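Local structure of putative glutathione S-transferase (3M1G) at residues G172-Y177 and S336-G341; F193-N198 and W220-W225. The protein probably acts as a glutathione transferase of the ECM4-like subfamily, with a thioredoxin-like N-terminal domain and a helical C-terminal domain. One frame throughout, in Å; residues are numbered along the deposited sequence.

In the fold
From the N terminus, the chain builds the thioredoxin-like part with helix 71-83, passes helix 154-163 and enters the loop containing 172-177, the first half of interaction 1. Helix 182-197 follows, and at its C-terminal part residues 193-198 meet 220-225 of helix 209-229, so that interaction 2 closes a short, largely helical loop. The remaining helices to 295-305 follow before 336-341 returns to 172-177, closing a far longer loop in which interaction 2 is nested. The contacts do not touch, their centres lying about 27 Å apart: interaction 2 joins two helices of the C-terminal domain, whereas interaction 1 lays the C-terminal tail against an interhelical loop.

Interaction 1 (G172-Y177 and S336-G341)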
loop_
_atom_site.group_PDB
_atom_site.type_symbol
_atom_site.label_atom_id
_atom_site.label_comp_id
_atom_site.label_asym_id
_atom_site.label_seq_id
_atom_site.Cartn_x
_atom_site.Cartn_y
_atom_site.Cartn_z
ATOM N N GLY A 172 25.691 16.980 28.369
ATOM C CA GLY A 172 25.038 17.729 27.298
ATOM C C GLY A 172 23.865 16.983 26.637
ATOM O O GLY A 172 23.343 17.451 25.637
ATOM N N ALA A 173 23.451 15.839 27.189
ATOM C CA ALA A 173 22.314 15.057 26.642
ATOM C C ALA A 173 21.022 15.880 26.604
ATOM O O ALA A 173 20.860 16.733 27.410
ATOM C CB ALA A 173 22.079 13.770 27.491
ATOM N N PRO A 174 20.091 15.603 25.657
ATOM C CA PRO A 174 18.904 16.451 25.634
ATOM C C PRO A 174 17.975 16.210 26.840
ATOM O O PRO A 174 17.965 15.127 27.425
ATOM C CB PRO A 174 18.187 16.014 24.336
ATOM C CG PRO A 174 18.685 14.630 24.071
ATOM C CD PRO A 174 20.119 14.672 24.532
ATOM N N ASN A 175 17.170 17.217 27.148
ATOM C CA ASN A 175 16.033 17.107 28.068
ATOM C C ASN A 175 14.786 16.754 27.234
ATOM O O ASN A 175 14.125 17.634 26.630
ATOM C CB ASN A 175 15.849 18.454 28.826
ATOM C CG ASN A 175 14.717 18.406 29.843
ATOM O OD1 ASN A 175 13.956 17.424 29.895
ATOM N ND2 ASN A 175 14.580 19.469 30.642
ATOM N N LEU A 176 14.482 15.461 27.179
ATOM C CA LEU A 176 13.406 14.939 26.321
ATOM C C LEU A 176 12.022 15.010 27.003
ATOM O O LEU A 176 10.994 14.796 26.358
ATOM C CB LEU A 176 13.698 13.472 25.918
ATOM C CG LEU A 176 14.980 13.305 25.107
ATOM C CD1 LEU A 176 15.341 11.830 24.916
ATOM C CD2 LEU A 176 14.851 14.038 23.678
ATOM N N TYR A 177 12.002 15.276 28.302
ATOM C CA TYR A 177 10.750 15.266 29.070
ATOM C C TYR A 177 10.727 16.452 30.044
ATOM O O TYR A 177 10.743 16.268 31.275
ATOM C CB TYR A 177 10.633 13.955 29.813
ATOM C CG TYR A 177 9.245 13.646 30.389
ATOM C CD1 TYR A 177 8.111 13.650 29.568
ATOM C CD2 TYR A 177 9.069 13.315 31.727
ATOM C CE1 TYR A 177 6.845 13.345 30.069
ATOM C CE2 TYR A 177 7.773 12.990 32.251
ATOM C CZ TYR A 177 6.679 13.020 31.394
ATOM O OH TYR A 177 5.397 12.722 31.810
ATOM N N SER A 336 14.683 23.012 16.037
ATOM C CA SER A 336 15.826 22.157 15.736
ATOM C C SER A 336 15.668 20.882 16.546
ATOM O O SER A 336 15.012 20.877 17.583
ATOM C CB SER A 336 17.147 22.853 16.106
ATOM O OG SER A 336 17.160 23.194 17.484
ATOM N N PRO A 337 16.257 19.779 16.076
ATOM C CA PRO A 337 16.025 18.547 16.833
ATOM C C PRO A 337 16.290 18.664 18.344
ATOM O O PRO A 337 15.492 18.159 19.164
ATOM C CB PRO A 337 16.982 17.546 16.169
ATOM C CG PRO A 337 17.170 18.057 14.763
ATOM C CD PRO A 337 16.990 19.544 14.817
ATOM N N PHE A 338 17.398 19.330 18.701
ATOM C CA PHE A 338 17.786 19.519 20.080
ATOM C C PHE A 338 18.009 21.005 20.435
ATOM O O PHE A 338 18.277 21.831 19.569
ATOM C CB PHE A 338 19.069 18.732 20.354
ATOM C CG PHE A 338 19.005 17.320 19.885
ATOM C CD1 PHE A 338 18.126 16.441 20.481
ATOM C CD2 PHE A 338 19.819 16.880 18.845
ATOM C CE1 PHE A 338 18.023 15.129 20.052
ATOM C CE2 PHE A 338 19.752 15.548 18.392
ATOM C CZ PHE A 338 18.854 14.670 18.990
ATOM N N ALA A 339 17.859 21.342 21.702
ATOM C CA ALA A 339 18.128 22.723 22.161
ATOM C C ALA A 339 19.607 23.076 21.922
ATOM O O ALA A 339 20.460 22.197 21.703
ATOM C CB ALA A 339 17.763 22.880 23.649
ATOM N N GLU A 340 19.889 24.371 21.912
ATOM C CA GLU A 340 21.260 24.827 21.739
ATOM C C GLU A 340 22.138 24.302 22.874
ATOM O O GLU A 340 21.714 24.199 24.009
ATOM C CB GLU A 340 21.326 26.354 21.613
ATOM C CG GLU A 340 20.678 26.840 20.342
ATOM C CD GLU A 340 21.102 28.222 19.969
ATOM O OE1 GLU A 340 21.838 28.855 20.761
ATOM O OE2 GLU A 340 20.705 28.662 18.870
ATOM N N GLY A 341 23.355 23.911 22.509
ATOM C CA GLY A 341 24.327 23.348 23.443
ATOM C C GLY A 341 24.161 21.861 23.717
ATOM O O GLY A 341 24.977 21.271 24.426
#
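Pro-174 and Phe-338 make the apolar contact that joins the loop 172-177 to the tail segment 336-341. Pro-174 CB lies 3.9 Å from Phe-338 CD1, and Pro-174 CG is 4.1 Å from Phe-338 CE1, so one side of the pyrrolidine ring runs alongside one ortho-meta bond of the phenyl ring. The two side chains extend alongside each other in the same direction, with the proline meeting the aromatic ring obliquely. The phenyl ring reaches this position with CG anti to the carbonyl carbon and beside the backbone N (chi1 -49°). Pro-337 CB sits 3.9 Å above one face of the same ring, offset toward its rim, so the preceding residue packs on the phenylalanine too.

Polar contacts shape the segments individually, and no hydrogen bond crosses between them. In one of the two conformers modelled for Ser-336, its OG donates to Phe-338 O over 2.7 Å, approaching from above the carbonyl plane, 36° out of it, and linking the hydroxyl to the backbone across Pro-337. In the other segment, Tyr-177 N makes a weak bond of 3.3 Å to Asn-175 OD1, bent to 139° at the hydrogen.

Backbone proximity is looser at the other end, where Gly-172 O and Gly-341 O are 4.3 Å apart. Both glycines have positive phi, a backbone shape that glycine takes readily. Backbone hydrogen bonding between Gly-172 and Thr-343 continues the association just beyond Gly-341.

This is loop-to-loop packing away from the predicted active-site residues. Phe-338 and Leu-176 both touch Leu-82 of helix 71-83, while Leu-176 and Tyr-177 pack on helix 154-163. The tail after helix 295-305 thus rests on the loop between helices 154-163 and 182-197, with helix 71-83 of the thioredoxin-like domain in contact with side chains of both segments.

Interaction 2 (F193-N198 and W220-W225); sequences FTEVNN and WVALDW
Helix 193-197 crosses helix 220-225 at right angles, with a signed crossing angle of -90°, and the axes of the two short segments come within 8.7 Å. Glu-195 and Ala-222 bring the backbones nearest, their CA atoms 6.1 Å apart. The first segment has a wider, pi-type turn, closed by Asn-198 N bonding to Phe-193 O at 2.9 Å, whereas the second keeps regular i to i+4 bonds.

Ala-222 provides the small surface at the crossing: its CB is 3.5 Å from Glu-195 CB and also 3.5 Å from Val-196 CG2, a close fit between aliphatic groups. Val-196 uses both branches. With CG1 anti to the backbone N (chi1 -180°), CG2 meets the alanine while CG1 reaches Leu-223 CD2 at 4.1 Å.

This is interhelical packing within the all-helical C-terminal domain of the glutathione transferase fold, and Leu-248 and Thr-251 of helix 243-253 also touch Val-196. The side chain of Val-196 is about 8 Å from that of Tyr-259, a residue predicted to lower the pKa of the active-site cysteine.

The Glu-195 chain folds back beyond CB toward the neighbouring threonine: OE2 accepts from Thr-194 OG1 through its anti lone pair, at 2.6 Å, and OE1 forms a salt bridge with Arg-218 of helix 209-229. Leu-223 CD1, the other methyl branch, lies over one face of Trp-220 near its rim.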
loop_
_atom_site.group_PDB
_atom_site.type_symbol
_atom_site.label_atom_id
_atom_site.label_comp_id
_atom_site.label_asym_id
_atom_site.label_seq_id
_atom_site.Cartn_x
_atom_site.Cartn_y
_atom_site.Cartn_z
ATOM N N PHE A 193 -1.297 6.872 21.708
ATOM C CA PHE A 193 -1.233 5.476 22.093
ATOM C C PHE A 193 -2.503 4.670 21.708
ATOM O O PHE A 193 -2.394 3.621 21.115
ATOM C CB PHE A 193 -1.029 5.352 23.594
ATOM C CG PHE A 193 -1.109 3.970 24.079
ATOM C CD1 PHE A 193 -0.129 3.053 23.725
ATOM C CD2 PHE A 193 -2.155 3.561 24.885
ATOM C CE1 PHE A 193 -0.195 1.742 24.190
ATOM C CE2 PHE A 193 -2.233 2.237 25.361
ATOM C CZ PHE A 193 -1.270 1.330 24.999
ATOM N N THR A 194 -3.678 5.127 22.096
ATOM C CA THR A 194 -4.876 4.350 21.846
ATOM C C THR A 194 -5.296 4.379 20.361
ATOM O O THR A 194 -5.777 3.386 19.831
ATOM C CB THR A 194 -6.067 4.771 22.761
ATOM O OG1 THR A 194 -6.451 6.124 22.489
ATOM C CG2 THR A 194 -5.716 4.612 24.280
ATOM N N GLU A 195 -5.113 5.499 19.676
ATOM C CA GLU A 195 -5.665 5.627 18.312
ATOM C C GLU A 195 -4.658 5.334 17.195
ATOM O O GLU A 195 -5.069 5.034 16.074
ATOM C CB GLU A 195 -6.205 7.027 18.121
ATOM C CG GLU A 195 -7.122 7.507 19.210
ATOM C CD GLU A 195 -8.275 6.550 19.493
ATOM O OE1 GLU A 195 -9.161 6.403 18.594
ATOM O OE2 GLU A 195 -8.303 5.983 20.624
ATOM N N VAL A 196 -3.355 5.418 17.491
ATOM C CA VAL A 196 -2.287 5.255 16.491
ATOM C C VAL A 196 -1.355 4.094 16.824
ATOM O O VAL A 196 -1.295 3.128 16.026
ATOM C CB VAL A 196 -1.511 6.556 16.303
ATOM C CG1 VAL A 196 -0.392 6.402 15.252
ATOM C CG2 VAL A 196 -2.526 7.707 15.897
ATOM N N ASN A 197 -0.633 4.147 17.971
ATOM C CA ASN A 197 0.292 3.085 18.326
ATOM C C ASN A 197 -0.403 1.734 18.395
ATOM O O ASN A 197 0.079 0.767 17.811
ATOM C CB ASN A 197 1.013 3.286 19.707
ATOM C CG ASN A 197 1.835 4.566 19.809
ATOM O OD1 ASN A 197 1.862 5.153 20.884
ATOM N ND2 ASN A 197 2.526 5.005 18.718
ATOM N N ASN A 198 -1.491 1.651 19.160
ATOM C CA ASN A 198 -2.318 0.480 19.185
ATOM C C ASN A 198 -3.288 0.406 18.034
ATOM O O ASN A 198 -3.775 -0.665 17.718
ATOM C CB ASN A 198 -3.202 0.470 20.430
ATOM C CG ASN A 198 -2.597 -0.277 21.545
ATOM O OD1 ASN A 198 -1.728 -1.130 21.339
ATOM N ND2 ASN A 198 -3.069 0.000 22.758
ATOM N N TRP A 220 -7.484 6.897 11.276
ATOM C CA TRP A 220 -7.353 8.013 10.345
ATOM C C TRP A 220 -7.834 9.360 10.880
ATOM O O TRP A 220 -7.307 10.400 10.469
ATOM C CB TRP A 220 -7.955 7.639 8.946
ATOM C CG TRP A 220 -6.956 6.741 8.260
ATOM C CD1 TRP A 220 -7.007 5.376 8.147
ATOM C CD2 TRP A 220 -5.723 7.138 7.687
ATOM N NE1 TRP A 220 -5.871 4.909 7.552
ATOM C CE2 TRP A 220 -5.060 5.964 7.261
ATOM C CE3 TRP A 220 -5.105 8.376 7.478
ATOM C CZ2 TRP A 220 -3.844 5.996 6.617
ATOM C CZ3 TRP A 220 -3.871 8.404 6.852
ATOM C CH2 TRP A 220 -3.255 7.225 6.436
ATOM N N VAL A 221 -8.817 9.351 11.777
ATOM C CA VAL A 221 -9.189 10.566 12.522
ATOM C C VAL A 221 -7.932 11.055 13.282
ATOM O O VAL A 221 -7.610 12.251 13.249
ATOM C CB VAL A 221 -10.346 10.310 13.537
ATOM C CG1 VAL A 221 -10.418 11.416 14.574
ATOM C CG2 VAL A 221 -11.748 10.165 12.813
ATOM N N ALA A 222 -7.202 10.138 13.909
ATOM C CA ALA A 222 -6.020 10.539 14.666
ATOM C C ALA A 222 -4.854 10.957 13.760
ATOM O O ALA A 222 -4.173 11.943 14.049
ATOM C CB ALA A 222 -5.576 9.433 15.645
ATOM N N LEU A 223 -4.595 10.222 12.678
ATOM C CA LEU A 223 -3.527 10.645 11.748
ATOM C C LEU A 223 -3.829 12.007 11.111
ATOM O O LEU A 223 -2.920 12.837 10.885
ATOM C CB LEU A 223 -3.252 9.579 10.687
ATOM C CG LEU A 223 -2.616 8.257 11.175
ATOM C CD1 LEU A 223 -2.538 7.198 10.029
ATOM C CD2 LEU A 223 -1.226 8.457 11.806
ATOM N N ASP A 224 -5.107 12.285 10.842
ATOM C CA ASP A 224 -5.452 13.605 10.285
ATOM C C ASP A 224 -5.275 14.712 11.341
ATOM O O ASP A 224 -4.890 15.829 11.014
ATOM C CB ASP A 224 -6.901 13.627 9.764
ATOM C CG ASP A 224 -7.059 12.908 8.417
ATOM O OD1 ASP A 224 -6.068 12.777 7.650
ATOM O OD2 ASP A 224 -8.192 12.457 8.129
ATOM N N TRP A 225 -5.590 14.399 12.600
ATOM C CA TRP A 225 -5.304 15.311 13.708
ATOM C C TRP A 225 -3.783 15.569 13.798
ATOM O O TRP A 225 -3.366 16.714 13.940
ATOM C CB TRP A 225 -5.821 14.739 15.039
ATOM C CG TRP A 225 -5.126 15.259 16.257
ATOM C CD1 TRP A 225 -5.120 16.553 16.708
ATOM C CD2 TRP A 225 -4.377 14.501 17.209
ATOM N NE1 TRP A 225 -4.370 16.638 17.844
ATOM C CE2 TRP A 225 -3.905 15.398 18.176
ATOM C CE3 TRP A 225 -4.036 13.148 17.325
ATOM C CZ2 TRP A 225 -3.119 14.993 19.262
ATOM C CZ3 TRP A 225 -3.250 12.741 18.423
ATOM C CH2 TRP A 225 -2.793 13.657 19.348
#